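Local structure of outer membrane protein (Bartonella henselae, 2FI9) at residues 108-111 / 112-116. The protein is of unknown function, a presumed outer membrane protein of the DUF498/DUF598 family. Residues are numbered along the deposited sequence; the frame is centred on the assembly and turned at random.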
# COMPACT_ATOMS: atom_id res chain seq x y z
N ARG A 108 7.13 -1.19 7.42
CA ARG A 108 8.08 -2.14 7.99
C ARG A 108 7.70 -3.56 7.63
O ARG A 108 8.58 -4.36 7.30
CB ARG A 108 8.15 -1.98 9.51
CG ARG A 108 8.86 -0.70 9.93
CD ARG A 108 8.99 -0.61 11.44
NE ARG A 108 7.70 -0.45 12.12
CZ ARG A 108 7.16 0.73 12.44
NH1 ARG A 108 7.77 1.86 12.13
NH2 ARG A 108 6.00 0.77 13.07
N THR A 109 6.40 -3.84 7.64
CA THR A 109 5.85 -5.16 7.31
C THR A 109 5.98 -5.44 5.82
O THR A 109 6.36 -6.55 5.44
CB THR A 109 4.36 -5.31 7.72
OG1 THR A 109 4.19 -5.02 9.11
CG2 THR A 109 3.87 -6.72 7.47
N PHE A 110 5.65 -4.46 4.98
CA PHE A 110 5.88 -4.57 3.54
C PHE A 110 7.33 -4.93 3.21
O PHE A 110 7.58 -5.84 2.41
CB PHE A 110 5.51 -3.27 2.81
CG PHE A 110 5.81 -3.31 1.33
CD1 PHE A 110 5.00 -4.04 0.46
CD2 PHE A 110 6.93 -2.65 0.80
CE1 PHE A 110 5.26 -4.09 -0.90
CE2 PHE A 110 7.22 -2.70 -0.59
CZ PHE A 110 6.39 -3.42 -1.44
N ASN A 111 8.28 -4.22 3.81
CA ASN A 111 9.69 -4.45 3.54
C ASN A 111 10.08 -5.88 3.85
O ASN A 111 10.77 -6.53 3.06
CB ASN A 111 10.57 -3.46 4.32
CG ASN A 111 10.52 -2.06 3.74
OD1 ASN A 111 9.99 -1.84 2.65
ND2 ASN A 111 11.10 -1.11 4.45
N VAL A 112 9.62 -6.38 5.00
CA VAL A 112 9.96 -7.71 5.47
C VAL A 112 9.39 -8.76 4.52
O VAL A 112 10.13 -9.64 4.04
CB VAL A 112 9.48 -7.94 6.93
CG1 VAL A 112 9.41 -9.43 7.25
CG2 VAL A 112 10.42 -7.22 7.92
N LEU A 113 8.10 -8.65 4.20
CA LEU A 113 7.45 -9.60 3.31
C LEU A 113 8.01 -9.54 1.88
O LEU A 113 8.12 -10.58 1.21
CB LEU A 113 5.94 -9.37 3.29
CG LEU A 113 5.18 -9.64 4.59
CD1 LEU A 113 3.75 -9.21 4.40
CD2 LEU A 113 5.25 -11.11 4.96
N LEU A 114 8.35 -8.34 1.43
CA LEU A 114 9.00 -8.18 0.13
C LEU A 114 10.34 -8.94 0.06
O LEU A 114 10.62 -9.66 -0.91
CB LEU A 114 9.21 -6.69 -0.19
CG LEU A 114 9.78 -6.43 -1.59
CD1 LEU A 114 8.80 -6.89 -2.67
CD2 LEU A 114 10.12 -4.96 -1.73
N ALA A 115 11.14 -8.81 1.11
CA ALA A 115 12.42 -9.51 1.24
C ALA A 115 12.26 -11.03 1.25
O ALA A 115 13.17 -11.76 0.85
CB ALA A 115 13.15 -9.05 2.50
N GLU A 116 11.11 -11.50 1.72
CA GLU A 116 10.78 -12.93 1.73
C GLU A 116 10.18 -13.41 0.40
O GLU A 116 9.75 -14.56 0.31
CB GLU A 116 9.78 -13.22 2.86
CG GLU A 116 10.34 -13.27 4.26
CD GLU A 116 9.26 -13.43 5.32
OE1 GLU A 116 8.08 -13.77 5.00
OE2 GLU A 116 9.60 -13.21 6.51
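Leu114 lies alongside Phe110, one helical turn earlier, and the two side chains point the same way. Followed outward, Leu114 begins with CB, which sits 3.2 Å from Phe110 O and passes over one face of the phenyl ring. CG, anti to the backbone N (chi1 -175°), is carried forward along the helix; the next torsion (chi2 64°) folds CD2 back toward the ring, and this branch makes the contact, 3.8 Å from Phe110 CE2, with CZ of the same ring only slightly farther away. Phe110 shares the anti first torsion, and its buried ring also packs on Leu73, Val120 and Ala122 of the sheet, while Arg15 touches both side chains.

Beside this pair, Leu113 brings CG to 3.4 Å from Thr109 O, and its CD1 meets Thr109 CG2 at 4.0 Å. Thr109 OG1 turns instead to Ala105 O, a hydrogen bond back into the preceding turn. Asn111 OD1 accepts from Ile18 N, tying the helix to the strand at 18-22.

Successive i+4 to i backbone hydrogen bonds run alongside: Leu113 N donates to Thr109 O at 3.0 Å, nearly straight (N-H...O angle 174°), and Leu114 N to Phe110 O at 2.8 Å. With Glu116 leaving helical geometry, the contact is the i to i+4 packing of the last turns of alpha-helix 103-115, whose Thr109, Phe110 and Leu113 between them pack on strands 71-75 and 120-124 of a mixed beta-sheet.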